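Local coordinates for arginine kinase (Cydia pomonella granulosis virus, PDB 6VVG), which probably phosphorylates proteins on serine and threonine with ATP, as a granulovirus kinase whose activity relies on side-to-side dimerisation, at residues A[59-64]-A[74-79]; A[111-116]-A[147-152]; A[183-188]-A[229-234]; A[237-242]-A[251-256]. All blocks are in the same frame, centred on the assembly; numbering follows the deposited sequence.

Contact 1 is fully buried and belongs to the N-terminal lobe, where helix 59-66 meets strand 76-82, outermost in its own chain, at the dimer interface; contacts 2, 3 and 4 lie in the C-terminal lobe and are only partly buried. Contacts 1 and 2 each contribute to the AMP pocket and touch there through I74 and L148, whereas contacts 3 and 4 lie away from it. Contacts 3 and 4 follow one another in the chain, with helix 228-235 leading into the loop of 237-242. Chemistry varies with place: aromatic packing and a histidine bond in contact 1, leucine against arginine in contact 2, purely apolar touching in contact 3, and mixed leucine, valine and arginine packing in contact 4.

Contact 1. Residues A[59-64]-A[74-79]; sequences LEFDVH and IKLHNF
The carbonyl oxygen of I74 receives ND1 of H64 at 3.1 Å in a nearly straight bond (161° at the hydrogen). The oxygen lies at the edge of the imidazole, in its plane, while the donor is tilted out of the carbonyl plane; a water near the same oxygen may add a weak bond. The bond fixes the rotation of the H64 ring, and beside it CB of H64 packs on CB of L76 at 3.6 Å, the two side chains crossing at about a right angle. Helix 59-66 is the regulatory αC helix of the kinase fold, whose E60 pairs with K49. By position, H64 and L76 match the regulatory spine of protein kinases, and Y161, beside H64, probably fills the next place in it. One helical turn before H64, F61 offers its ring edge to CD2 of L76, 3.6 Å from CD1. That ring lies near parallel to F79 (25°) but slid aside, with little overlap: CD1 of F61 comes 3.4 Å from CD2 of F79, although the centroids are 5.2 Å apart. F61 also meets F79 and F81 of the second subunit edge to face, and N78 and F79 extend the sheet into that subunit.

Contact 2. Residues A[111-116]-A[147-152]; sequences LRLNEA and LLYDRK. With AMP (adenosine monophosphate), chain C.
L111 and R151 meet at about a right angle, with CD2 of the leucine set over one face of the guanidinium, toward its rim. The methyl is 3.5 Å from both CD and NH1 of R151, so it rests on the last methylene as well as on the flat group. R151 reaches this place by a first torsion that puts CG between the backbone N and the carbonyl carbon (chi1 59°), after which the chain runs extended. The guanidinium keeps its edge for water: in its plane, NH1 gives a 3.1 Å bond to a water that also accepts from the backbone N of R112, a link that ties the arginine to the backbone of the 111-116 segment. Deeper in, L113 and Y149 run side by side, pointing opposite ways, CD2 approaching CE1 of the tyrosine at 4.0 Å, and F102 meets the tyrosine ring edge to face. Beyond Y149, OD1 of D150 accepts from K152 N through its anti lone pair, an Asx turn that shapes the backbone beside R151. L148, on the same segment, places CD1 3.8 Å from C6 of AMP; L147, L148 and Y149 match by position the catalytic spine that supports the adenine in protein kinases.

Contact 3. Residues A[183-188]-A[229-234]; sequences EKIRHE and KDMLPL
I185 is the centre of this contact, and both its branches touch the helix of 229-234. CD1, at the end of the longer branch, lies 3.7 Å from CB of M231 and 4.0 Å from CD2 of L232, while CG2 faces CE of K229 at 3.9 Å and approaches CG of L232 at 4.1 Å. The isoleucine thus bears on three residues at once. L232 points the opposite way to it, the two hydrocarbon chains lying alongside each other. K229 comes across obliquely and touches with its methylenes alone; the bend at chi2 (-68°) carries CD, and CE beyond it, over the isoleucine methyl. M231 lends only its CB, crossing I185 at about a right angle, and the rest of its chain turns away to Y211. Helix 182-185 lies at the end of the activation segment; E183, at the position of the APE glutamate, pairs with R264, as in other protein kinases, and helix 228-235 corresponds to αG. Just after I185 the short helix closes in a Schellman motif, with H187 at positive phi, E188 N bonded to E183 O and H187 N to K184 O. R186 turns its guanidinium back to this end, where NH2 forms salt bridges to E183 OE2 at 3.3 Å and E188 OE2 at 3.5 Å, with weak hydrogen bonds in both. None of these ion pairs spans the two segments; what joins them is apolar contact of methyl and methylene groups, which fixes position by shape and not by bond direction.

Contact 4. Residues A[237-242]-A[251-256]; sequences KPLPTI and DFVRRM
Residues 238-241 run in a polyproline II-like conformation beside the helix of 251-256, bringing the CA atoms of L239 and R254 to 6.6 Å. L239 has more surface buried against the helix than any other residue of 237-242. With its CG anti to the backbone N (chi1 -165°), it lays CD2 against the helix backbone, 3.6 Å from V253 O, and between two side chains: CG2 of V253 at 3.9 Å and CD of R254 at 3.7 Å. I242 adds its CD1 to the same V253 methyl, 4.1 Å away, so that CG2 of V253 is touched by both loop residues. In the kinase fold this loop joins helix 228-235 (αG) to helix 247-256 (αH), and Y204 of helix 192-208 (αF) lies behind it: the tyrosine touches L239, I242 and V253, and its hydroxyl bonds to P240 O. R254 bends at chi2 (-67°) and folds its guanidinium back over the loop. The carbonyl oxygen of L239 lies over one face of that flat group, a close approach whose detail is doubtful. On the threonine next but one, OG1 of T241 comes 2.9 Å from NH1 of R254, the two side chains meeting at a slant. N250, just ahead of the helical segment, holds the end of the loop by accepting I242 N on OD1. Further round the helix, D251 and R255 pair within one turn in a salt bridge, NE to OD2 at 3.0 Å, and H274 bonds to the same carboxylate oxygen.

Contact 1. Residues A[59-64]-A[74-79]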
# COMPACT_ATOMS: atom_id res chain seq x y z
N LEU A 59 -0.50 4.06 2.86
CA LEU A 59 -1.52 3.51 1.98
C LEU A 59 -2.55 4.56 1.57
O LEU A 59 -3.24 4.37 0.56
CB LEU A 59 -2.22 2.34 2.66
CG LEU A 59 -2.79 1.26 1.74
CD1 LEU A 59 -1.67 0.52 1.03
CD2 LEU A 59 -3.67 0.29 2.52
N GLU A 60 -2.69 5.64 2.34
CA GLU A 60 -3.61 6.71 1.95
C GLU A 60 -3.26 7.25 0.57
O GLU A 60 -4.15 7.58 -0.22
CB GLU A 60 -3.59 7.82 2.99
CG GLU A 60 -4.58 8.94 2.72
CD GLU A 60 -4.73 9.89 3.90
OE1 GLU A 60 -3.99 9.74 4.90
OE2 GLU A 60 -5.60 10.79 3.82
N PHE A 61 -1.96 7.35 0.27
CA PHE A 61 -1.54 7.79 -1.06
C PHE A 61 -2.00 6.81 -2.13
O PHE A 61 -2.53 7.21 -3.17
CB PHE A 61 -0.01 7.95 -1.08
CG PHE A 61 0.55 8.29 -2.43
CD1 PHE A 61 0.29 9.53 -3.01
CD2 PHE A 61 1.32 7.38 -3.13
CE1 PHE A 61 0.80 9.84 -4.25
CE2 PHE A 61 1.84 7.69 -4.37
CZ PHE A 61 1.58 8.93 -4.94
N ASP A 62 -1.83 5.51 -1.88
CA ASP A 62 -2.18 4.51 -2.89
C ASP A 62 -3.65 4.57 -3.25
O ASP A 62 -4.02 4.45 -4.43
CB ASP A 62 -1.83 3.11 -2.39
CG ASP A 62 -0.37 2.97 -2.01
OD1 ASP A 62 0.08 3.70 -1.11
OD2 ASP A 62 0.33 2.12 -2.62
N VAL A 63 -4.52 4.73 -2.25
CA VAL A 63 -5.96 4.71 -2.52
C VAL A 63 -6.33 5.83 -3.49
O VAL A 63 -7.07 5.62 -4.45
CB VAL A 63 -6.76 4.82 -1.21
CG1 VAL A 63 -8.24 4.96 -1.52
CG2 VAL A 63 -6.50 3.59 -0.34
N HIS A 64 -5.81 7.04 -3.25
CA HIS A 64 -6.05 8.14 -4.18
C HIS A 64 -5.62 7.75 -5.59
O HIS A 64 -6.38 7.89 -6.55
CB HIS A 64 -5.31 9.40 -3.74
CG HIS A 64 -5.86 10.04 -2.50
ND1 HIS A 64 -6.95 10.88 -2.53
CD2 HIS A 64 -5.47 9.97 -1.21
CE1 HIS A 64 -7.21 11.30 -1.30
NE2 HIS A 64 -6.32 10.76 -0.48
N ILE A 74 -11.75 10.48 -4.54
CA ILE A 74 -11.32 11.88 -4.58
C ILE A 74 -9.93 11.94 -5.21
O ILE A 74 -9.00 11.26 -4.76
CB ILE A 74 -11.33 12.50 -3.18
CG1 ILE A 74 -12.73 12.34 -2.57
CG2 ILE A 74 -10.93 13.95 -3.24
CD1 ILE A 74 -13.00 13.16 -1.33
N LYS A 75 -9.80 12.77 -6.25
CA LYS A 75 -8.53 12.87 -6.96
C LYS A 75 -7.50 13.61 -6.13
O LYS A 75 -7.79 14.64 -5.51
CB LYS A 75 -8.71 13.59 -8.30
CG LYS A 75 -10.04 13.37 -9.01
CD LYS A 75 -10.13 12.00 -9.65
CE LYS A 75 -11.53 11.75 -10.21
NZ LYS A 75 -12.63 12.29 -9.34
N LEU A 76 -6.27 13.09 -6.12
CA LEU A 76 -5.15 13.73 -5.45
C LEU A 76 -4.32 14.50 -6.47
O LEU A 76 -3.82 13.92 -7.43
CB LEU A 76 -4.27 12.69 -4.74
CG LEU A 76 -3.08 13.24 -3.97
CD1 LEU A 76 -3.55 13.93 -2.70
CD2 LEU A 76 -2.08 12.14 -3.65
N HIS A 77 -4.18 15.81 -6.25
CA HIS A 77 -3.48 16.66 -7.21
C HIS A 77 -2.01 16.84 -6.85
O HIS A 77 -1.14 16.74 -7.72
CB HIS A 77 -4.18 18.02 -7.28
CG HIS A 77 -5.47 17.98 -8.05
ND1 HIS A 77 -5.51 17.69 -9.40
CD2 HIS A 77 -6.75 18.15 -7.66
CE1 HIS A 77 -6.77 17.71 -9.80
NE2 HIS A 77 -7.54 17.99 -8.77
N ASN A 78 -1.71 17.08 -5.58
CA ASN A 78 -0.33 17.19 -5.12
C ASN A 78 -0.20 16.49 -3.77
O ASN A 78 -1.17 16.36 -3.03
CB ASN A 78 0.11 18.65 -4.99
CG ASN A 78 -0.08 19.43 -6.27
OD1 ASN A 78 0.84 19.57 -7.07
ND2 ASN A 78 -1.29 19.95 -6.47
N PHE A 79 1.02 16.05 -3.47
CA PHE A 79 1.29 15.36 -2.21
C PHE A 79 2.78 15.51 -1.92
O PHE A 79 3.62 15.19 -2.77
CB PHE A 79 0.88 13.89 -2.29
CG PHE A 79 1.36 13.06 -1.14
CD1 PHE A 79 1.07 13.41 0.17
CD2 PHE A 79 2.10 11.91 -1.37
CE1 PHE A 79 1.52 12.63 1.23
CE2 PHE A 79 2.55 11.13 -0.33
CZ PHE A 79 2.26 11.49 0.97
O HOH W 1 -8.98 8.93 -6.45

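Contact 2. Residues A[111-116]-A[147-152]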
# COMPACT_ATOMS: atom_id res chain seq x y z
N LEU A 111 -33.26 18.14 5.49
CA LEU A 111 -32.59 17.08 4.75
C LEU A 111 -33.24 15.74 5.06
O LEU A 111 -33.45 15.39 6.23
CB LEU A 111 -31.11 17.04 5.11
CG LEU A 111 -30.33 18.35 4.94
CD1 LEU A 111 -28.84 18.16 5.16
CD2 LEU A 111 -30.60 18.93 3.54
N ARG A 112 -33.56 14.97 4.02
CA ARG A 112 -34.06 13.62 4.21
C ARG A 112 -33.62 12.73 3.06
O ARG A 112 -33.47 13.18 1.93
CB ARG A 112 -35.59 13.58 4.32
CG ARG A 112 -36.23 14.73 5.06
CD ARG A 112 -37.70 14.43 5.37
NE ARG A 112 -38.37 13.73 4.27
CZ ARG A 112 -38.60 12.42 4.25
NH1 ARG A 112 -39.21 11.87 3.20
NH2 ARG A 112 -38.23 11.66 5.27
N LEU A 113 -33.44 11.45 3.37
CA LEU A 113 -33.12 10.41 2.39
C LEU A 113 -34.24 9.37 2.43
O LEU A 113 -34.38 8.65 3.43
CB LEU A 113 -31.77 9.76 2.69
CG LEU A 113 -30.50 10.59 2.54
CD1 LEU A 113 -29.31 9.82 3.12
CD2 LEU A 113 -30.26 10.95 1.09
N ASN A 114 -35.03 9.29 1.36
CA ASN A 114 -36.06 8.26 1.29
C ASN A 114 -35.43 6.94 0.85
O ASN A 114 -34.23 6.85 0.57
CB ASN A 114 -37.19 8.69 0.36
CG ASN A 114 -36.75 8.87 -1.08
OD1 ASN A 114 -35.66 8.45 -1.47
ND2 ASN A 114 -37.60 9.51 -1.88
N GLU A 115 -36.25 5.89 0.79
CA GLU A 115 -35.73 4.56 0.49
C GLU A 115 -35.01 4.54 -0.85
O GLU A 115 -33.92 3.96 -0.96
CB GLU A 115 -36.86 3.53 0.50
CG GLU A 115 -36.42 2.14 0.04
CD GLU A 115 -37.25 1.01 0.64
OE1 GLU A 115 -38.15 1.30 1.47
OE2 GLU A 115 -37.00 -0.16 0.29
N ALA A 116 -35.59 5.16 -1.88
CA ALA A 116 -34.95 5.16 -3.19
C ALA A 116 -33.58 5.81 -3.14
O ALA A 116 -32.62 5.31 -3.75
CB ALA A 116 -35.85 5.88 -4.20
N LEU A 147 -18.50 9.69 3.96
CA LEU A 147 -19.27 9.48 2.74
C LEU A 147 -19.90 10.83 2.39
O LEU A 147 -20.98 11.17 2.88
CB LEU A 147 -20.31 8.38 2.91
CG LEU A 147 -19.68 7.05 3.35
CD1 LEU A 147 -20.73 6.00 3.66
CD2 LEU A 147 -18.71 6.54 2.28
N LEU A 148 -19.20 11.61 1.57
CA LEU A 148 -19.67 12.94 1.20
C LEU A 148 -20.80 12.84 0.19
O LEU A 148 -20.78 11.98 -0.70
CB LEU A 148 -18.51 13.76 0.62
CG LEU A 148 -17.18 13.68 1.38
CD1 LEU A 148 -16.16 14.68 0.83
CD2 LEU A 148 -17.38 13.89 2.88
N TYR A 149 -21.79 13.72 0.33
CA TYR A 149 -23.03 13.66 -0.44
C TYR A 149 -23.81 14.94 -0.17
O TYR A 149 -23.87 15.40 0.97
CB TYR A 149 -23.86 12.42 -0.05
CG TYR A 149 -25.16 12.24 -0.80
CD1 TYR A 149 -26.31 12.92 -0.42
CD2 TYR A 149 -25.25 11.37 -1.88
CE1 TYR A 149 -27.50 12.75 -1.09
CE2 TYR A 149 -26.44 11.19 -2.56
CZ TYR A 149 -27.56 11.89 -2.16
OH TYR A 149 -28.75 11.72 -2.84
N ASP A 150 -24.38 15.52 -1.23
CA ASP A 150 -25.25 16.68 -1.12
C ASP A 150 -26.44 16.47 -2.04
O ASP A 150 -26.38 15.70 -3.00
CB ASP A 150 -24.51 17.98 -1.47
CG ASP A 150 -24.06 18.02 -2.91
OD1 ASP A 150 -24.90 18.32 -3.78
OD2 ASP A 150 -22.86 17.77 -3.17
N ARG A 151 -27.55 17.14 -1.72
CA ARG A 151 -28.79 16.88 -2.43
C ARG A 151 -28.89 17.59 -3.76
O ARG A 151 -29.93 17.48 -4.43
CB ARG A 151 -29.98 17.28 -1.57
CG ARG A 151 -30.05 18.80 -1.12
CD ARG A 151 -31.05 18.84 0.06
NE ARG A 151 -31.56 20.18 0.33
CZ ARG A 151 -32.69 20.42 0.99
NH1 ARG A 151 -33.42 19.41 1.44
NH2 ARG A 151 -33.08 21.67 1.21
N LYS A 152 -27.84 18.27 -4.19
CA LYS A 152 -27.82 18.84 -5.53
C LYS A 152 -27.03 18.00 -6.53
O LYS A 152 -27.57 17.59 -7.56
CB LYS A 152 -27.22 20.23 -5.46
CG LYS A 152 -27.70 21.21 -6.46
CD LYS A 152 -27.21 20.85 -7.83
CE LYS A 152 -27.06 22.07 -8.73
NZ LYS A 152 -26.35 21.62 -9.98
P AMP C . -11.45 14.08 6.32
O1P AMP C . -11.88 13.38 7.59
O2P AMP C . -12.44 13.72 5.24
O3P AMP C . -10.00 13.76 6.08
O5' AMP C . -11.54 15.66 6.52
C5' AMP C . -12.36 16.22 7.53
C4' AMP C . -13.63 16.81 6.97
O4' AMP C . -13.31 17.77 5.92
C3' AMP C . -14.58 15.85 6.29
O3' AMP C . -15.37 15.10 7.20
C2' AMP C . -15.39 16.78 5.40
O2' AMP C . -16.33 17.51 6.16
C1' AMP C . -14.30 17.73 4.91
N9 AMP C . -13.67 17.23 3.67
C8 AMP C . -12.70 16.32 3.65
N7 AMP C . -12.38 16.09 2.37
C5 AMP C . -13.17 16.86 1.61
C6 AMP C . -13.25 17.01 0.24
N6 AMP C . -12.53 16.40 -0.85
N1 AMP C . -14.13 17.85 -0.28
C2 AMP C . -14.94 18.57 0.53
N3 AMP C . -14.87 18.42 1.88
C4 AMP C . -13.97 17.57 2.41
O HOH W 2 -33.27 16.33 1.21

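Contact 3. Residues A[183-188]-A[229-234]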
# COMPACT_ATOMS: atom_id res chain seq x y z
N GLU A 183 -15.56 -9.56 13.53
CA GLU A 183 -14.23 -10.08 13.20
C GLU A 183 -13.14 -9.09 13.58
O GLU A 183 -12.07 -9.48 14.06
CB GLU A 183 -14.17 -10.41 11.71
CG GLU A 183 -15.04 -11.60 11.28
CD GLU A 183 -16.53 -11.31 11.38
OE1 GLU A 183 -16.94 -10.17 11.09
OE2 GLU A 183 -17.29 -12.23 11.75
N LYS A 184 -13.38 -7.79 13.36
CA LYS A 184 -12.38 -6.80 13.75
C LYS A 184 -12.25 -6.74 15.27
O LYS A 184 -11.15 -6.57 15.80
CB LYS A 184 -12.72 -5.42 13.19
CG LYS A 184 -11.63 -4.38 13.46
CD LYS A 184 -11.83 -3.10 12.65
CE LYS A 184 -10.79 -2.05 13.03
NZ LYS A 184 -10.71 -0.94 12.04
N ILE A 185 -13.38 -6.86 15.98
CA ILE A 185 -13.32 -6.92 17.44
C ILE A 185 -12.43 -8.06 17.89
O ILE A 185 -11.67 -7.94 18.85
CB ILE A 185 -14.74 -7.05 18.03
CG1 ILE A 185 -15.55 -5.77 17.78
CG2 ILE A 185 -14.67 -7.36 19.52
CD1 ILE A 185 -17.05 -5.95 17.91
N ARG A 186 -12.49 -9.19 17.18
CA ARG A 186 -11.73 -10.39 17.52
C ARG A 186 -10.34 -10.40 16.89
O ARG A 186 -9.70 -11.46 16.84
CB ARG A 186 -12.52 -11.64 17.11
CG ARG A 186 -13.86 -11.77 17.82
CD ARG A 186 -14.49 -13.15 17.64
NE ARG A 186 -14.67 -13.51 16.23
CZ ARG A 186 -15.82 -13.41 15.58
NH1 ARG A 186 -16.91 -12.96 16.20
NH2 ARG A 186 -15.89 -13.76 14.30
N HIS A 187 -9.86 -9.25 16.41
CA HIS A 187 -8.51 -9.12 15.88
C HIS A 187 -8.23 -10.11 14.75
O HIS A 187 -7.13 -10.66 14.65
CB HIS A 187 -7.45 -9.27 16.99
CG HIS A 187 -7.44 -8.14 17.97
ND1 HIS A 187 -6.94 -6.89 17.68
CD2 HIS A 187 -7.86 -8.08 19.26
CE1 HIS A 187 -7.06 -6.11 18.74
NE2 HIS A 187 -7.62 -6.81 19.71
N GLU A 188 -9.22 -10.34 13.90
CA GLU A 188 -8.95 -11.05 12.65
C GLU A 188 -8.18 -10.14 11.70
O GLU A 188 -8.17 -8.91 11.84
CB GLU A 188 -10.26 -11.51 12.00
CG GLU A 188 -10.99 -12.59 12.78
CD GLU A 188 -12.05 -13.30 11.94
OE1 GLU A 188 -12.02 -13.18 10.70
OE2 GLU A 188 -12.92 -13.96 12.53
N LYS A 229 -14.96 -4.92 22.88
CA LYS A 229 -15.63 -6.09 23.42
C LYS A 229 -17.00 -5.76 23.99
O LYS A 229 -17.84 -6.66 24.12
CB LYS A 229 -14.75 -6.75 24.49
CG LYS A 229 -13.59 -7.56 23.91
CD LYS A 229 -14.09 -8.80 23.18
CE LYS A 229 -12.98 -9.45 22.36
NZ LYS A 229 -11.95 -10.11 23.22
N ASP A 230 -17.25 -4.49 24.33
CA ASP A 230 -18.59 -4.08 24.75
C ASP A 230 -19.59 -4.14 23.60
O ASP A 230 -20.80 -4.18 23.85
CB ASP A 230 -18.56 -2.67 25.32
CG ASP A 230 -17.74 -2.56 26.58
OD1 ASP A 230 -17.87 -3.44 27.46
OD2 ASP A 230 -16.96 -1.59 26.71
N MET A 231 -19.11 -4.13 22.35
CA MET A 231 -20.03 -4.19 21.22
C MET A 231 -20.63 -5.58 21.05
O MET A 231 -21.76 -5.72 20.58
CB MET A 231 -19.32 -3.78 19.93
CG MET A 231 -18.81 -2.35 19.90
SD MET A 231 -20.06 -1.11 20.30
CE MET A 231 -21.32 -1.45 19.07
N LEU A 232 -19.88 -6.62 21.43
CA LEU A 232 -20.34 -7.99 21.15
C LEU A 232 -21.68 -8.29 21.78
O LEU A 232 -22.57 -8.80 21.06
CB LEU A 232 -19.28 -8.99 21.61
CG LEU A 232 -18.11 -9.20 20.65
CD1 LEU A 232 -17.23 -10.36 21.14
CD2 LEU A 232 -18.56 -9.47 19.22
N PRO A 233 -21.92 -8.04 23.07
CA PRO A 233 -23.26 -8.30 23.62
C PRO A 233 -24.35 -7.60 22.81
O PRO A 233 -25.45 -8.15 22.63
CB PRO A 233 -23.19 -7.76 25.05
CG PRO A 233 -21.72 -7.77 25.39
CD PRO A 233 -21.00 -7.47 24.08
N LEU A 234 -24.06 -6.40 22.32
CA LEU A 234 -25.07 -5.64 21.58
C LEU A 234 -25.40 -6.32 20.26
O LEU A 234 -26.57 -6.38 19.86
CB LEU A 234 -24.56 -4.22 21.34
CG LEU A 234 -24.21 -3.48 22.63
CD1 LEU A 234 -23.77 -2.06 22.34
CD2 LEU A 234 -25.41 -3.48 23.59

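Contact 4. Residues A[237-242]-A[251-256]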
# COMPACT_ATOMS: atom_id res chain seq x y z
N LYS A 237 -28.22 -8.93 20.35
CA LYS A 237 -29.62 -8.56 20.52
C LYS A 237 -30.31 -8.41 19.17
O LYS A 237 -29.65 -8.23 18.14
CB LYS A 237 -29.73 -7.27 21.32
CG LYS A 237 -28.85 -7.22 22.55
CD LYS A 237 -29.22 -6.06 23.47
CE LYS A 237 -28.31 -5.99 24.69
NZ LYS A 237 -28.38 -4.67 25.37
N PRO A 238 -31.63 -8.51 19.14
CA PRO A 238 -32.34 -8.39 17.86
C PRO A 238 -32.10 -7.04 17.19
O PRO A 238 -32.05 -5.99 17.85
CB PRO A 238 -33.82 -8.56 18.24
CG PRO A 238 -33.77 -9.40 19.52
CD PRO A 238 -32.53 -8.90 20.24
N LEU A 239 -31.96 -7.06 15.87
CA LEU A 239 -31.89 -5.83 15.09
C LEU A 239 -33.29 -5.25 14.95
O LEU A 239 -34.19 -5.93 14.43
CB LEU A 239 -31.30 -6.11 13.71
CG LEU A 239 -30.84 -4.88 12.93
CD1 LEU A 239 -29.61 -4.26 13.61
CD2 LEU A 239 -30.54 -5.20 11.47
N PRO A 240 -33.53 -4.01 15.39
CA PRO A 240 -34.88 -3.45 15.28
C PRO A 240 -35.34 -3.35 13.83
O PRO A 240 -34.58 -2.99 12.94
CB PRO A 240 -34.74 -2.06 15.91
CG PRO A 240 -33.55 -2.16 16.83
CD PRO A 240 -32.62 -3.15 16.17
N THR A 241 -36.62 -3.68 13.62
CA THR A 241 -37.24 -3.44 12.33
C THR A 241 -37.29 -1.95 12.04
O THR A 241 -37.56 -1.13 12.93
CB THR A 241 -38.66 -4.02 12.30
OG1 THR A 241 -38.60 -5.43 12.55
CG2 THR A 241 -39.32 -3.77 10.96
N ILE A 242 -37.02 -1.58 10.79
CA ILE A 242 -37.16 -0.20 10.34
C ILE A 242 -38.59 -0.05 9.83
O ILE A 242 -38.94 -0.57 8.77
CB ILE A 242 -36.14 0.15 9.25
CG1 ILE A 242 -34.73 -0.23 9.71
CG2 ILE A 242 -36.20 1.64 8.94
CD1 ILE A 242 -33.67 -0.10 8.64
N ASP A 251 -34.94 -6.74 5.24
CA ASP A 251 -34.19 -7.99 5.06
C ASP A 251 -32.74 -7.71 4.70
O ASP A 251 -31.85 -8.48 5.10
CB ASP A 251 -34.85 -8.84 3.97
CG ASP A 251 -34.37 -10.28 4.00
OD1 ASP A 251 -34.67 -10.98 4.99
OD2 ASP A 251 -33.69 -10.70 3.04
N PHE A 252 -32.47 -6.63 3.97
CA PHE A 252 -31.10 -6.28 3.62
C PHE A 252 -30.27 -6.01 4.87
O PHE A 252 -29.19 -6.59 5.05
CB PHE A 252 -31.10 -5.07 2.69
CG PHE A 252 -29.73 -4.67 2.20
CD1 PHE A 252 -29.04 -5.46 1.29
CD2 PHE A 252 -29.13 -3.50 2.66
CE1 PHE A 252 -27.78 -5.10 0.85
CE2 PHE A 252 -27.87 -3.14 2.22
CZ PHE A 252 -27.20 -3.93 1.31
N VAL A 253 -30.75 -5.13 5.75
CA VAL A 253 -29.92 -4.73 6.88
C VAL A 253 -29.78 -5.87 7.88
O VAL A 253 -28.72 -6.04 8.50
CB VAL A 253 -30.47 -3.45 7.54
CG1 VAL A 253 -30.52 -2.31 6.52
CG2 VAL A 253 -31.83 -3.69 8.16
N ARG A 254 -30.83 -6.67 8.05
CA ARG A 254 -30.71 -7.85 8.91
C ARG A 254 -29.54 -8.71 8.45
O ARG A 254 -28.66 -9.08 9.24
CB ARG A 254 -31.99 -8.69 8.90
CG ARG A 254 -33.30 -7.95 9.10
CD ARG A 254 -33.44 -7.35 10.50
NE ARG A 254 -34.85 -7.25 10.89
CZ ARG A 254 -35.33 -7.61 12.07
NH1 ARG A 254 -36.63 -7.50 12.33
NH2 ARG A 254 -34.52 -8.08 13.00
N ARG A 255 -29.53 -9.07 7.16
CA ARG A 255 -28.51 -9.96 6.62
C ARG A 255 -27.16 -9.27 6.49
O ARG A 255 -26.13 -9.94 6.53
CB ARG A 255 -28.97 -10.52 5.27
CG ARG A 255 -30.26 -11.34 5.39
CD ARG A 255 -30.68 -12.03 4.09
NE ARG A 255 -31.91 -12.80 4.29
CZ ARG A 255 -31.96 -14.12 4.44
NH1 ARG A 255 -30.84 -14.83 4.40
NH2 ARG A 255 -33.13 -14.73 4.62
N MET A 256 -27.14 -7.94 6.36
CA MET A 256 -25.86 -7.23 6.36
C MET A 256 -25.20 -7.30 7.73
O MET A 256 -23.97 -7.29 7.82
CB MET A 256 -26.06 -5.77 5.95
CG MET A 256 -26.33 -5.55 4.48
SD MET A 256 -24.95 -5.98 3.40
CE MET A 256 -23.69 -4.83 3.95